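Local coordinates for protein ribokinase (Arabidopsis thaliana, PDB 6ILS) that phosphorylates D-ribose at O-5 with ATP and a divalent metal, giving D-ribose 5-phosphate for nucleotide and amino-acid synthesis or the pentose phosphate pathway, at residues N117-M125 with E144-V153; K239-P247 with H275-A283. One frame throughout, in Å; residues are numbered along the deposited sequence.

Contact 1 (N117-M125 with E144-V153); sequences NMKAWPEIM and EIPDSINIQV. With RIB (alpha-D-ribofuranose), chain F.
One face of the Trp121 indole rests on Ile149 and Ile145: Ile149 CG2 makes a CH-pi contact 4.2 Å from the centroid of the six-membered ring, 18° off its normal, and Ile145 CD1 lies over the same face, also toward the rim, beside CZ2. At the ring edge is Asn117 C, and Trp121 NE1 gives Asn117 O a weak hydrogen bond. Pro146 meets the ring obliquely, its CD 3.7 Å from Trp121 CD1. Ile149 CD1 reaches Trp121 CB and Met125 SD. Pro146 is the N-cap residue of helix 147-158, which follows strand 138-143 of the large sheet in this PfkB-family kinase; just past the strand, Glu144 OE2 accepts a 2.6 Å bond from ribose O1, while Glu144 OE1 is hydrogen-bonded to Ser10 OG and backbone Lys41 N. Gln152, its chain extended beyond CG (chi2 177°), brings its amide to the 123-125 backbone: OE1 receives Met125 N at 2.9 Å, almost straight (174°), and NE2 donates to Glu123 O at 3.2 Å, tilted from the carbonyl plane. Gln152 NE2 also reaches Ser148 OG, 3.0 Å away in the amide plane. With an alanine here, Met125 N and Glu123 O would probably lose these partners and the 123-125 backbone could shift.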
# COMPACT_ATOMS: atom_id res chain seq x y z
N ASN B 117 1.11 -13.66 -6.18
CA ASN B 117 1.73 -14.79 -5.47
C ASN B 117 0.88 -16.05 -5.55
O ASN B 117 1.40 -17.17 -5.62
CB ASN B 117 1.97 -14.45 -3.99
CG ASN B 117 3.05 -13.41 -3.78
OD1 ASN B 117 4.12 -13.46 -4.40
ND2 ASN B 117 2.78 -12.46 -2.89
N MET B 118 -0.44 -15.85 -5.54
CA MET B 118 -1.39 -16.96 -5.54
C MET B 118 -2.01 -17.21 -6.91
O MET B 118 -2.45 -18.32 -7.20
CB MET B 118 -2.50 -16.71 -4.52
CG MET B 118 -2.07 -16.82 -3.07
SD MET B 118 -1.40 -18.43 -2.64
CE MET B 118 -2.86 -19.47 -2.68
N LYS B 119 -2.02 -16.19 -7.77
CA LYS B 119 -2.86 -16.26 -8.96
C LYS B 119 -2.15 -16.15 -10.30
O LYS B 119 -2.77 -16.36 -11.34
CB LYS B 119 -3.94 -15.18 -8.86
CG LYS B 119 -4.97 -15.50 -7.78
CD LYS B 119 -5.93 -14.34 -7.54
CE LYS B 119 -7.03 -14.74 -6.57
NZ LYS B 119 -7.93 -13.59 -6.28
N ALA B 120 -0.85 -15.88 -10.31
CA ALA B 120 -0.15 -15.64 -11.57
C ALA B 120 0.79 -16.76 -11.99
O ALA B 120 1.64 -16.56 -12.85
CB ALA B 120 0.63 -14.34 -11.49
N TRP B 121 0.65 -17.93 -11.37
CA TRP B 121 1.48 -19.07 -11.72
C TRP B 121 0.80 -19.89 -12.81
O TRP B 121 -0.42 -19.97 -12.85
CB TRP B 121 1.74 -19.94 -10.49
CG TRP B 121 2.55 -19.27 -9.41
CD1 TRP B 121 2.07 -18.59 -8.32
CD2 TRP B 121 3.98 -19.23 -9.31
NE1 TRP B 121 3.13 -18.12 -7.55
CE2 TRP B 121 4.30 -18.51 -8.14
CE3 TRP B 121 5.01 -19.74 -10.10
CZ2 TRP B 121 5.62 -18.30 -7.74
CZ3 TRP B 121 6.32 -19.52 -9.71
CH2 TRP B 121 6.61 -18.80 -8.53
N PRO B 122 1.59 -20.54 -13.67
CA PRO B 122 0.93 -21.42 -14.65
C PRO B 122 0.33 -22.64 -13.97
O PRO B 122 0.78 -23.02 -12.88
CB PRO B 122 2.07 -21.81 -15.59
CG PRO B 122 3.27 -21.83 -14.69
CD PRO B 122 3.05 -20.71 -13.68
N GLU B 123 -0.68 -23.24 -14.59
CA GLU B 123 -1.27 -24.46 -14.07
C GLU B 123 -0.20 -25.55 -13.97
O GLU B 123 -0.13 -26.28 -12.99
CB GLU B 123 -2.43 -24.91 -14.96
CG GLU B 123 -2.86 -26.35 -14.74
CD GLU B 123 -4.14 -26.71 -15.48
OE1 GLU B 123 -4.84 -25.79 -15.95
OE2 GLU B 123 -4.44 -27.92 -15.61
N ILE B 124 0.64 -25.63 -15.00
CA ILE B 124 1.78 -26.53 -15.03
C ILE B 124 3.04 -25.72 -15.26
O ILE B 124 3.12 -24.94 -16.20
CB ILE B 124 1.65 -27.59 -16.15
CG1 ILE B 124 0.33 -28.35 -16.03
CG2 ILE B 124 2.84 -28.54 -16.12
CD1 ILE B 124 0.17 -29.07 -14.71
N MET B 125 4.04 -25.92 -14.40
CA MET B 125 5.30 -25.23 -14.57
C MET B 125 6.01 -25.72 -15.81
O MET B 125 6.17 -26.92 -15.99
CB MET B 125 6.19 -25.45 -13.35
CG MET B 125 5.57 -24.96 -12.06
SD MET B 125 5.87 -23.20 -11.85
CE MET B 125 7.61 -23.23 -11.42
N GLU B 144 3.11 -19.46 0.89
CA GLU B 144 2.49 -18.21 0.46
C GLU B 144 2.32 -18.17 -1.06
O GLU B 144 2.08 -17.11 -1.65
CB GLU B 144 3.33 -17.00 0.95
CG GLU B 144 3.33 -16.84 2.46
CD GLU B 144 3.91 -15.49 2.93
OE1 GLU B 144 4.79 -14.91 2.24
OE2 GLU B 144 3.46 -15.01 3.99
N ILE B 145 2.49 -19.33 -1.69
CA ILE B 145 2.13 -19.55 -3.10
C ILE B 145 1.35 -20.88 -3.16
O ILE B 145 1.30 -21.62 -2.16
CB ILE B 145 3.37 -19.59 -4.04
CG1 ILE B 145 4.17 -20.87 -3.82
CG2 ILE B 145 4.25 -18.34 -3.87
CD1 ILE B 145 5.31 -21.08 -4.76
N PRO B 146 0.70 -21.19 -4.30
CA PRO B 146 -0.19 -22.37 -4.28
C PRO B 146 0.49 -23.71 -3.98
O PRO B 146 1.58 -23.96 -4.44
CB PRO B 146 -0.77 -22.39 -5.70
CG PRO B 146 -0.76 -20.95 -6.11
CD PRO B 146 0.50 -20.38 -5.52
N ASP B 147 -0.21 -24.57 -3.22
CA ASP B 147 0.25 -25.93 -2.97
C ASP B 147 0.71 -26.63 -4.24
O ASP B 147 1.70 -27.35 -4.26
CB ASP B 147 -0.87 -26.76 -2.31
CG ASP B 147 -1.11 -26.38 -0.85
OD1 ASP B 147 -0.17 -25.90 -0.19
OD2 ASP B 147 -2.25 -26.57 -0.36
N SER B 148 -0.02 -26.40 -5.33
CA SER B 148 0.25 -27.09 -6.58
C SER B 148 1.62 -26.76 -7.12
O SER B 148 2.33 -27.64 -7.60
CB SER B 148 -0.80 -26.74 -7.64
OG SER B 148 -0.32 -27.12 -8.92
N ILE B 149 1.99 -25.49 -7.04
CA ILE B 149 3.30 -25.04 -7.48
C ILE B 149 4.40 -25.60 -6.58
O ILE B 149 5.43 -26.06 -7.08
CB ILE B 149 3.35 -23.49 -7.51
CG1 ILE B 149 2.30 -22.96 -8.49
CG2 ILE B 149 4.75 -23.00 -7.88
CD1 ILE B 149 2.50 -23.47 -9.91
N ASN B 150 4.19 -25.56 -5.27
CA ASN B 150 5.19 -26.14 -4.36
C ASN B 150 5.42 -27.62 -4.63
O ASN B 150 6.55 -28.09 -4.58
CB ASN B 150 4.78 -25.96 -2.90
CG ASN B 150 5.14 -24.60 -2.35
OD1 ASN B 150 6.09 -23.96 -2.81
ND2 ASN B 150 4.38 -24.14 -1.37
N ILE B 151 4.34 -28.33 -4.92
CA ILE B 151 4.44 -29.77 -5.18
C ILE B 151 5.27 -30.03 -6.42
O ILE B 151 6.20 -30.82 -6.41
CB ILE B 151 3.05 -30.42 -5.29
CG1 ILE B 151 2.41 -30.50 -3.90
CG2 ILE B 151 3.15 -31.81 -5.91
CD1 ILE B 151 0.94 -30.81 -3.90
N GLN B 152 5.01 -29.28 -7.49
CA GLN B 152 5.74 -29.45 -8.73
C GLN B 152 7.23 -29.14 -8.58
O GLN B 152 8.08 -29.80 -9.18
CB GLN B 152 5.13 -28.58 -9.84
CG GLN B 152 3.69 -28.97 -10.20
CD GLN B 152 3.09 -28.04 -11.24
OE1 GLN B 152 3.64 -27.87 -12.33
NE2 GLN B 152 1.97 -27.42 -10.90
N VAL B 153 7.56 -28.11 -7.80
CA VAL B 153 8.96 -27.75 -7.61
C VAL B 153 9.70 -28.83 -6.82
O VAL B 153 10.78 -29.28 -7.20
CB VAL B 153 9.08 -26.38 -6.89
CG1 VAL B 153 10.52 -26.14 -6.43
CG2 VAL B 153 8.62 -25.27 -7.81
O5 RIB F . 7.99 -13.50 7.47
C5 RIB F . 7.74 -12.17 7.12
C4 RIB F . 6.83 -12.10 6.08
O4 RIB F . 5.55 -12.85 6.37
C3 RIB F . 6.35 -10.58 6.02
O3 RIB F . 7.33 -9.83 5.16
C2 RIB F . 5.15 -10.59 5.66
O2 RIB F . 4.94 -10.05 4.30
C1 RIB F . 4.61 -12.17 5.76
O1 RIB F . 4.41 -12.68 4.49

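Contact 2 (K239-P247 with H275-A283); sequences KPIQQSIIP and HEECLRFAA. With ATP (adenosine-5'-triphosphate), chain E.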
# COMPACT_ATOMS: atom_id res chain seq x y z
N LYS B 239 20.03 -38.30 17.45
CA LYS B 239 19.76 -37.46 18.60
C LYS B 239 19.51 -36.04 18.10
O LYS B 239 20.23 -35.56 17.23
CB LYS B 239 20.95 -37.50 19.56
CG LYS B 239 20.72 -36.79 20.88
CD LYS B 239 22.01 -36.73 21.70
CE LYS B 239 21.84 -35.84 22.93
NZ LYS B 239 23.09 -35.72 23.72
N PRO B 240 18.48 -35.36 18.64
CA PRO B 240 18.18 -33.97 18.29
C PRO B 240 19.31 -33.04 18.69
O PRO B 240 20.01 -33.29 19.67
CB PRO B 240 16.92 -33.66 19.11
CG PRO B 240 16.31 -35.00 19.41
CD PRO B 240 17.49 -35.92 19.57
N ILE B 241 19.51 -31.97 17.91
CA ILE B 241 20.48 -30.93 18.24
C ILE B 241 19.74 -29.69 18.68
O ILE B 241 18.83 -29.24 17.99
CB ILE B 241 21.38 -30.61 17.03
CG1 ILE B 241 22.04 -31.88 16.53
CG2 ILE B 241 22.44 -29.58 17.40
CD1 ILE B 241 22.61 -31.74 15.17
N GLN B 242 20.09 -29.13 19.83
CA GLN B 242 19.42 -27.93 20.29
C GLN B 242 20.37 -26.74 20.23
O GLN B 242 21.57 -26.89 20.46
CB GLN B 242 18.88 -28.12 21.71
CG GLN B 242 17.84 -29.22 21.82
CD GLN B 242 17.35 -29.42 23.26
OE1 GLN B 242 17.64 -30.44 23.88
NE2 GLN B 242 16.62 -28.45 23.77
N GLN B 243 19.83 -25.58 19.90
CA GLN B 243 20.60 -24.34 19.82
C GLN B 243 19.78 -23.23 20.47
O GLN B 243 18.65 -22.95 20.05
CB GLN B 243 20.94 -23.99 18.37
CG GLN B 243 21.62 -22.62 18.16
CD GLN B 243 22.96 -22.51 18.88
OE1 GLN B 243 23.86 -23.31 18.65
NE2 GLN B 243 23.09 -21.50 19.74
N SER B 244 20.32 -22.60 21.51
CA SER B 244 19.57 -21.54 22.18
C SER B 244 19.69 -20.27 21.33
O SER B 244 20.44 -20.26 20.37
CB SER B 244 20.09 -21.32 23.60
OG SER B 244 21.47 -21.00 23.53
N ILE B 245 18.95 -19.22 21.66
CA ILE B 245 19.14 -17.98 20.91
C ILE B 245 20.54 -17.47 21.15
O ILE B 245 21.12 -17.73 22.21
CB ILE B 245 18.14 -16.87 21.28
CG1 ILE B 245 18.24 -16.52 22.77
CG2 ILE B 245 16.73 -17.23 20.88
CD1 ILE B 245 17.57 -15.22 23.11
N ILE B 246 21.09 -16.78 20.16
CA ILE B 246 22.23 -15.91 20.37
C ILE B 246 21.63 -14.56 20.78
O ILE B 246 21.02 -13.88 19.98
CB ILE B 246 23.09 -15.77 19.10
CG1 ILE B 246 23.52 -17.15 18.55
CG2 ILE B 246 24.29 -14.88 19.36
CD1 ILE B 246 24.36 -17.93 19.47
N PRO B 247 21.76 -14.19 22.06
CA PRO B 247 20.96 -13.06 22.51
C PRO B 247 21.31 -11.76 21.78
O PRO B 247 22.48 -11.52 21.49
CB PRO B 247 21.29 -12.96 24.00
CG PRO B 247 21.83 -14.32 24.36
CD PRO B 247 22.58 -14.77 23.15
N HIS B 275 25.67 -29.88 11.08
CA HIS B 275 24.33 -29.49 11.56
C HIS B 275 24.48 -28.50 12.73
O HIS B 275 23.78 -27.51 12.78
CB HIS B 275 23.54 -30.73 11.99
CG HIS B 275 23.36 -31.75 10.93
ND1 HIS B 275 22.99 -31.42 9.67
CD2 HIS B 275 23.49 -33.08 10.95
CE1 HIS B 275 22.89 -32.51 8.95
NE2 HIS B 275 23.20 -33.53 9.70
N GLU B 276 25.40 -28.81 13.63
CA GLU B 276 25.66 -27.91 14.75
C GLU B 276 26.04 -26.51 14.26
O GLU B 276 25.50 -25.52 14.75
CB GLU B 276 26.77 -28.46 15.64
CG GLU B 276 26.36 -29.64 16.51
CD GLU B 276 26.31 -30.98 15.75
OE1 GLU B 276 26.80 -31.06 14.59
OE2 GLU B 276 25.79 -31.95 16.35
N GLU B 277 26.98 -26.45 13.32
CA GLU B 277 27.43 -25.16 12.78
C GLU B 277 26.30 -24.46 12.03
O GLU B 277 26.20 -23.23 12.10
CB GLU B 277 28.62 -25.36 11.84
CG GLU B 277 29.95 -25.67 12.53
CD GLU B 277 31.00 -26.29 11.60
OE1 GLU B 277 30.67 -26.68 10.46
OE2 GLU B 277 32.17 -26.41 12.03
N CYS B 278 25.47 -25.23 11.32
CA CYS B 278 24.32 -24.66 10.60
C CYS B 278 23.36 -23.98 11.55
O CYS B 278 22.92 -22.86 11.31
CB CYS B 278 23.58 -25.74 9.80
SG CYS B 278 24.48 -26.34 8.38
N LEU B 279 23.02 -24.66 12.65
CA LEU B 279 22.12 -24.08 13.64
C LEU B 279 22.71 -22.82 14.28
O LEU B 279 22.00 -21.84 14.51
CB LEU B 279 21.80 -25.10 14.72
CG LEU B 279 20.70 -26.13 14.44
CD1 LEU B 279 20.49 -27.01 15.66
CD2 LEU B 279 19.39 -25.44 14.08
N ARG B 280 23.99 -22.87 14.60
CA ARG B 280 24.64 -21.72 15.23
C ARG B 280 24.63 -20.51 14.32
O ARG B 280 24.34 -19.39 14.75
CB ARG B 280 26.09 -22.06 15.61
CG ARG B 280 26.35 -22.07 17.11
CD ARG B 280 27.86 -22.00 17.40
NE ARG B 280 28.24 -20.73 18.01
CZ ARG B 280 29.42 -20.14 17.83
NH1 ARG B 280 30.33 -20.70 17.05
NH2 ARG B 280 29.68 -18.99 18.42
N PHE B 281 25.00 -20.75 13.07
CA PHE B 281 25.04 -19.72 12.03
C PHE B 281 23.67 -19.10 11.82
O PHE B 281 23.54 -17.87 11.75
CB PHE B 281 25.60 -20.33 10.75
CG PHE B 281 25.78 -19.38 9.62
CD1 PHE B 281 26.96 -18.62 9.51
CD2 PHE B 281 24.81 -19.25 8.63
CE1 PHE B 281 27.14 -17.74 8.45
CE2 PHE B 281 24.98 -18.38 7.57
CZ PHE B 281 26.16 -17.61 7.48
N ALA B 282 22.64 -19.94 11.74
CA ALA B 282 21.27 -19.45 11.63
C ALA B 282 20.85 -18.61 12.83
O ALA B 282 20.22 -17.56 12.68
CB ALA B 282 20.28 -20.66 11.45
N ALA B 283 21.21 -19.07 14.04
CA ALA B 283 20.85 -18.33 15.25
C ALA B 283 21.52 -16.96 15.28
O ALA B 283 20.90 -15.98 15.69
CB ALA B 283 21.24 -19.14 16.47
PG ATP E . 8.87 -17.71 12.93
O1G ATP E . 8.90 -18.73 11.85
O2G ATP E . 9.09 -16.32 12.35
O3G ATP E . 7.54 -17.69 13.62
PB ATP E . 9.90 -17.97 15.53
O1B ATP E . 11.15 -18.43 16.14
O2B ATP E . 8.83 -18.81 16.07
O3B ATP E . 10.02 -18.12 13.96
PA ATP E . 10.28 -15.26 16.50
O1A ATP E . 10.07 -15.29 18.01
O2A ATP E . 9.79 -13.94 15.95
O3A ATP E . 9.48 -16.44 15.82
O5' ATP E . 11.81 -15.38 16.19
C5' ATP E . 12.26 -15.48 14.85
C4' ATP E . 13.81 -15.82 14.90
O4' ATP E . 14.54 -14.75 15.73
C3' ATP E . 13.97 -16.92 15.51
O3' ATP E . 15.05 -17.67 14.91
C2' ATP E . 14.40 -16.54 17.06
O2' ATP E . 15.12 -17.69 17.60
C1' ATP E . 15.08 -15.47 16.99
N9 ATP E . 14.75 -14.57 18.11
C8 ATP E . 13.65 -14.10 18.76
N7 ATP E . 14.08 -13.27 19.75
C5 ATP E . 15.45 -13.24 19.71
C6 ATP E . 16.38 -12.56 20.49
N6 ATP E . 16.13 -11.68 21.60
N1 ATP E . 17.68 -12.71 20.24
C2 ATP E . 18.10 -13.51 19.20
N3 ATP E . 17.20 -14.17 18.43
C4 ATP E . 15.87 -14.03 18.69
O HOH W 1 24.38 -25.63 17.41
O HOH W 2 19.18 -16.23 17.80
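Ile241, Gln243 and Leu279 carry much of this strand-on-helix packing, with strand 241-243 running at 22° to helix segment 275-283 and their axes 8.7 Å apart. Ile241 crosses the first turn: its CD1 sits 3.5 Å from His275 CB and also meets the carboxylate of Glu276, while its CG2 branch lies 3.7 Å from Leu279 CD1. Gln243 has CG anti to the backbone N (chi1 174°) and then bends at chi2, which lays its aliphatic part over Leu279 CB and Ala283 CB and brings OE1 against Arg280 CG (3.2 Å). Gln243 NE2 donates to Ser244 O at 3.0 Å, and OE1 takes a hydrogen bond from a water that also donates to Glu276 O, so the amide is pinned at both ends. Farther on, Ile246 CG1 packs 3.7 Å from Ala283 CB, and a second water joins Ile246 N to Ala283 O. Ile245 and Ile246 border the nucleotide, Ile245 CG2 lying 3.7 Å from ATP O2'. Strand 241-243, outermost in the large sheet within this chain, pairs with strand 231-235; helix 275-289 packs on helix 257-270 through Cys278, Phe281 and Ala282, while helix 302-312 touches Ile246 and Phe281 and bonds Arg280 NH2 through Leu309 O.

Ribokinase illustrates how a large sheet can place sites for two substrates, the sugar site being completed by the smaller sheet. Contact 1 closes before contact 2 opens along the chain, and their centres lie 32 Å apart, on opposite sides of the chain's centre, with nearest atoms about 19 Å apart. Segment 144-153 follows strand 138-143 inside the nine-stranded sheet, whereas 117-125 follows strand 108-113 of the four-stranded one, so contact 1 brings together exits of both; contact 2 holds strand 241-243 at one margin of the larger. Through Glu144, contact 1 reaches the ribose, and Ile245 and Ile246 of contact 2 line the ATP pocket. Separate helix packings of one PfkB-family domain thus flank the two sites.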